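Adherence and virulence protein A (Streptococcus pneumoniae, PDB 6PON) probably binds host fibronectin and acts in the adherence and virulence of the pneumococcus. Local coordinates at residues L130-D133 with K138-E141; N151-L156 with T161-P166. All coordinates share one frame; numbering follows the deposited sequence.

Contact 1: residues L130-D133 with K138-E141; sequences LLVD and KILE
With CG trans to its backbone N (chi1 -174°), Leu-131 carries its CD2 methyl to CD1 of Leu-140, 3.9 Å away, while Leu-140, its CG trans to the carbonyl carbon (chi1 -63°), lays the same CD1 against the backbone of Asp-133, 3.6 Å from the amide N. CG and CD2 of Leu-140 rest on CB of Asp-133. On the other face, CG2 of Val-132 meets CG1 of Ile-139 at 4.1 Å, and Tyr-162 adds to the cover over Val-132. The backbone reads as an antiparallel beta hairpin interrupted by a classic beta bulge: Leu-140 and Glu-141 together stand opposite Leu-131. The carbonyl O of Leu-131 therefore takes two amides, a bent bond from Leu-140 N at 2.7 Å and a weak one from Glu-141 N at 3.4 Å. Leu-131 N donates almost straight to Glu-141 O (2.9 Å) within the bulge, and Asp-133 N bonds Lys-138 O (2.9 Å) beyond it. Tyr-82 of helix 74-83 packs on both Leu-131 and Leu-140. At the turn, Asp-133 OD1 receives Ser-136 N and is also hydrogen-bonded to Ser-135 OG. At the far end, Glu-141 OE2 is hydrogen-bonded to His-145 NE2.

Contact 2: residues N151-L156 with T161-P166; sequences NSYRTL and TYIAPP
Arg-154 and Tyr-153 grip the returning chain of 161-166 within one long irregular loop, which runs from strand 139-142 to helix 178-187 without regular secondary structure. The tight part centres on the arginine. Its NH1 donates to Ile-163 O at 2.6 Å, the acceptor lying close to the guanidinium plane, 7° out of it. CG sits between the backbone N and the carbonyl carbon (chi1 51°), and the chain then runs extended to NE; the arginine and Ile-163 side chains pass in opposite directions, so the head reaches Ile-163 O while Ile-163 CD1 lies back at Arg-154 CB, 3.6 Å away. Pro-165 CA and Leu-156 CD2 flank opposite guanidinium faces, both toward the rim. Glu-121 OE1 takes the salt bridge from NH2 and OE2 is hydrogen-bonded to Tyr-162 OH, which probably helps set the position of the carboxylate. Toward solvent the packing is looser: Tyr-153, Ile-163 and Pro-166 are all exposed, and Ala-164 O comes to the tyrosine ring edge, 3.6 Å from Tyr-153 CE2. Near the other end a water bridges Thr-155 O and Thr-161 O. On the exposed side Pro-166 covers one ring face in a CH-pi contact, its CG 3.8 Å from the Tyr-153 ring centroid and 8° off the ring normal.

Followed from the N terminus, the chain first closes contact 1, where residues 134-137 join 130-133 to 138-141 and so lead strand 128-133 into strand 139-142, one of the two edge strands of the five-stranded antiparallel sheet within this chain. Contact 2 then closes a loop just as short, 151-156 returning to 161-166, so the two stand in series and neither nests nor crosses the other. Their centres lie 13 Å apart, yet they pack together directly: Leu-130 CD2 is 3.9 Å from Leu-156 CD2, and Ile-139 CD1 is 3.8 Å from Tyr-162 CA. The second loop thus folds back over the hairpin, and through Glu-121 it also reaches strand 113-121, tying the irregular region to the sheet.

Contact 1: residues L130-D133 with K138-E141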
loop_
_atom_site.group_PDB
_atom_site.type_symbol
_atom_site.label_atom_id
_atom_site.label_comp_id
_atom_site.label_asym_id
_atom_site.label_seq_id
_atom_site.Cartn_x
_atom_site.Cartn_y
_atom_site.Cartn_z
ATOM N N LEU B 130 19.164 -1.683 -36.995
ATOM C CA LEU B 130 18.675 -2.267 -38.230
ATOM C C LEU B 130 17.799 -1.255 -38.942
ATOM O O LEU B 130 17.057 -0.502 -38.301
ATOM C CB LEU B 130 17.875 -3.563 -37.969
ATOM C CG LEU B 130 18.457 -4.592 -36.975
ATOM C CD1 LEU B 130 17.972 -4.357 -35.517
ATOM C CD2 LEU B 130 18.205 -6.036 -37.413
ATOM N N LEU B 131 17.907 -1.228 -40.263
ATOM C CA LEU B 131 17.004 -0.484 -41.128
ATOM C C LEU B 131 16.175 -1.500 -41.906
ATOM O O LEU B 131 16.721 -2.424 -42.512
ATOM C CB LEU B 131 17.777 0.431 -42.085
ATOM C CG LEU B 131 16.887 1.354 -42.930
ATOM C CD1 LEU B 131 16.243 2.490 -42.092
ATOM C CD2 LEU B 131 17.639 1.899 -44.124
ATOM N N VAL B 132 14.863 -1.365 -41.850
ATOM C CA VAL B 132 13.973 -2.370 -42.404
ATOM C C VAL B 132 13.031 -1.674 -43.362
ATOM O O VAL B 132 12.463 -0.631 -43.021
ATOM C CB VAL B 132 13.189 -3.103 -41.302
ATOM C CG1 VAL B 132 12.179 -4.048 -41.913
ATOM C CG2 VAL B 132 14.142 -3.842 -40.409
ATOM N N ASP B 133 12.873 -2.234 -44.562
ATOM C CA ASP B 133 11.934 -1.636 -45.497
ATOM C C ASP B 133 10.512 -1.915 -45.056
ATOM O O ASP B 133 10.168 -3.051 -44.739
ATOM C CB ASP B 133 12.120 -2.151 -46.910
ATOM C CG ASP B 133 11.110 -1.546 -47.841
ATOM O OD1 ASP B 133 10.004 -2.097 -47.954
ATOM O OD2 ASP B 133 11.402 -0.476 -48.404
ATOM N N LYS B 138 11.874 -6.491 -45.142
ATOM C CA LYS B 138 13.214 -7.043 -45.269
ATOM C C LYS B 138 14.230 -6.077 -44.676
ATOM O O LYS B 138 14.073 -4.854 -44.777
ATOM C CB LYS B 138 13.547 -7.329 -46.742
ATOM C CG LYS B 138 12.720 -8.469 -47.344
ATOM C CD LYS B 138 13.123 -8.818 -48.782
ATOM C CE LYS B 138 12.363 -10.075 -49.241
ATOM N NZ LYS B 138 12.747 -10.592 -50.592
ATOM N N ILE B 139 15.264 -6.627 -44.044
ATOM C CA ILE B 139 16.356 -5.793 -43.555
ATOM C C ILE B 139 17.082 -5.175 -44.741
ATOM O O ILE B 139 17.643 -5.887 -45.586
ATOM C CB ILE B 139 17.320 -6.603 -42.683
ATOM C CG1 ILE B 139 16.654 -6.928 -41.345
ATOM C CG2 ILE B 139 18.641 -5.830 -42.473
ATOM C CD1 ILE B 139 16.664 -8.396 -41.023
ATOM N N LEU B 140 17.072 -3.844 -44.817
ATOM C CA LEU B 140 17.882 -3.174 -45.824
ATOM C C LEU B 140 19.361 -3.210 -45.450
ATOM O O LEU B 140 20.225 -3.349 -46.326
ATOM C CB LEU B 140 17.386 -1.744 -46.017
ATOM C CG LEU B 140 15.949 -1.664 -46.557
ATOM C CD1 LEU B 140 15.328 -0.269 -46.311
ATOM C CD2 LEU B 140 15.891 -2.084 -48.078
ATOM N N GLU B 141 19.671 -3.112 -44.161
ATOM C CA GLU B 141 21.048 -3.116 -43.670
ATOM C C GLU B 141 21.005 -3.151 -42.141
ATOM O O GLU B 141 19.974 -2.864 -41.525
ATOM C CB GLU B 141 21.822 -1.900 -44.215
ATOM C CG GLU B 141 23.331 -1.851 -44.029
ATOM C CD GLU B 141 24.087 -3.172 -44.189
ATOM O OE1 GLU B 141 24.871 -3.314 -45.152
ATOM O OE2 GLU B 141 23.966 -4.053 -43.308
#

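Contact 2: residues N151-L156 with T161-P166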
loop_
_atom_site.group_PDB
_atom_site.type_symbol
_atom_site.label_atom_id
_atom_site.label_comp_id
_atom_site.label_asym_id
_atom_site.label_seq_id
_atom_site.Cartn_x
_atom_site.Cartn_y
_atom_site.Cartn_z
ATOM N N ASN B 151 22.047 -22.854 -34.558
ATOM C CA ASN B 151 21.371 -22.384 -33.356
ATOM C C ASN B 151 20.871 -20.950 -33.451
ATOM O O ASN B 151 20.381 -20.419 -32.447
ATOM C CB ASN B 151 22.301 -22.498 -32.139
ATOM C CG ASN B 151 22.491 -23.931 -31.679
ATOM O OD1 ASN B 151 22.799 -24.821 -32.477
ATOM N ND2 ASN B 151 22.298 -24.163 -30.382
ATOM N N SER B 152 20.988 -20.300 -34.607
ATOM C CA SER B 152 20.553 -18.911 -34.713
ATOM C C SER B 152 19.028 -18.816 -34.672
ATOM O O SER B 152 18.322 -19.556 -35.364
ATOM C CB SER B 152 21.104 -18.271 -35.993
ATOM O OG SER B 152 20.894 -19.093 -37.132
ATOM N N TYR B 153 18.522 -17.906 -33.842
ATOM C CA TYR B 153 17.086 -17.645 -33.820
ATOM C C TYR B 153 16.647 -16.926 -35.090
ATOM O O TYR B 153 15.582 -17.217 -35.648
ATOM C CB TYR B 153 16.736 -16.828 -32.575
ATOM C CG TYR B 153 15.271 -16.512 -32.389
ATOM C CD1 TYR B 153 14.401 -17.451 -31.852
ATOM C CD2 TYR B 153 14.762 -15.260 -32.720
ATOM C CE1 TYR B 153 13.055 -17.167 -31.662
ATOM C CE2 TYR B 153 13.411 -14.960 -32.530
ATOM C CZ TYR B 153 12.562 -15.925 -31.997
ATOM O OH TYR B 153 11.220 -15.652 -31.808
ATOM N N ARG B 154 17.470 -16.004 -35.574
ATOM C CA ARG B 154 17.133 -15.220 -36.748
ATOM C C ARG B 154 18.407 -14.906 -37.505
ATOM O O ARG B 154 19.507 -14.887 -36.944
ATOM C CB ARG B 154 16.414 -13.924 -36.372
ATOM C CG ARG B 154 17.147 -13.138 -35.304
ATOM C CD ARG B 154 16.370 -11.916 -34.849
ATOM N NE ARG B 154 17.209 -11.120 -33.968
ATOM C CZ ARG B 154 16.972 -9.862 -33.616
ATOM N NH1 ARG B 154 15.902 -9.224 -34.066
ATOM N NH2 ARG B 154 17.825 -9.237 -32.819
ATOM N N THR B 155 18.255 -14.646 -38.784
ATOM C CA THR B 155 19.383 -14.240 -39.595
ATOM C C THR B 155 19.334 -12.720 -39.708
ATOM O O THR B 155 18.308 -12.153 -40.104
ATOM C CB THR B 155 19.352 -14.950 -40.951
ATOM O OG1 THR B 155 19.467 -16.368 -40.740
ATOM C CG2 THR B 155 20.497 -14.508 -41.816
ATOM N N LEU B 156 20.419 -12.059 -39.306
ATOM C CA LEU B 156 20.499 -10.601 -39.352
ATOM C C LEU B 156 21.412 -10.230 -40.510
ATOM O O LEU B 156 22.599 -9.961 -40.339
ATOM C CB LEU B 156 20.982 -10.017 -38.030
ATOM C CG LEU B 156 19.989 -10.259 -36.895
ATOM C CD1 LEU B 156 20.361 -9.460 -35.678
ATOM C CD2 LEU B 156 18.579 -9.929 -37.341
ATOM N N THR B 161 14.145 -11.223 -43.908
ATOM C CA THR B 161 12.955 -10.632 -43.318
ATOM C C THR B 161 13.194 -10.385 -41.836
ATOM O O THR B 161 13.792 -11.217 -41.145
ATOM C CB THR B 161 11.758 -11.555 -43.526
ATOM O OG1 THR B 161 11.627 -11.837 -44.924
ATOM C CG2 THR B 161 10.470 -10.905 -43.014
ATOM N N TYR B 162 12.759 -9.221 -41.356
ATOM C CA TYR B 162 13.038 -8.845 -39.973
ATOM C C TYR B 162 12.236 -9.710 -39.015
ATOM O O TYR B 162 11.037 -9.934 -39.207
ATOM C CB TYR B 162 12.721 -7.365 -39.720
ATOM C CG TYR B 162 12.889 -6.951 -38.274
ATOM C CD1 TYR B 162 14.157 -6.758 -37.722
ATOM C CD2 TYR B 162 11.786 -6.773 -37.449
ATOM C CE1 TYR B 162 14.316 -6.387 -36.383
ATOM C CE2 TYR B 162 11.932 -6.406 -36.119
ATOM C CZ TYR B 162 13.196 -6.218 -35.592
ATOM O OH TYR B 162 13.326 -5.844 -34.265
ATOM N N ILE B 163 12.906 -10.194 -37.974
ATOM C CA ILE B 163 12.261 -10.914 -36.887
ATOM C C ILE B 163 12.619 -10.212 -35.590
ATOM O O ILE B 163 13.802 -9.939 -35.339
ATOM C CB ILE B 163 12.707 -12.386 -36.814
ATOM C CG1 ILE B 163 12.579 -13.077 -38.179
ATOM C CG2 ILE B 163 11.903 -13.098 -35.741
ATOM C CD1 ILE B 163 13.403 -14.370 -38.297
ATOM N N ALA B 164 11.606 -9.941 -34.763
ATOM C CA ALA B 164 11.830 -9.307 -33.476
ATOM C C ALA B 164 12.594 -10.245 -32.551
ATOM O O ALA B 164 12.586 -11.459 -32.737
ATOM C CB ALA B 164 10.506 -8.922 -32.820
ATOM N N PRO B 165 13.250 -9.703 -31.538
ATOM C CA PRO B 165 13.912 -10.550 -30.566
ATOM C C PRO B 165 12.918 -11.453 -29.857
ATOM O O PRO B 165 11.712 -11.165 -29.803
ATOM C CB PRO B 165 14.546 -9.541 -29.593
ATOM C CG PRO B 165 14.761 -8.340 -30.431
ATOM C CD PRO B 165 13.556 -8.280 -31.325
ATOM N N PRO B 166 13.385 -12.574 -29.326
ATOM C CA PRO B 166 12.555 -13.355 -28.403
ATOM C C PRO B 166 12.016 -12.501 -27.266
ATOM O O PRO B 166 12.807 -12.011 -26.454
ATOM C CB PRO B 166 13.527 -14.419 -27.871
ATOM C CG PRO B 166 14.632 -14.501 -28.882
ATOM C CD PRO B 166 14.731 -13.147 -29.518
HETATM O O HOH W 1 15.760 -11.754 -39.478
#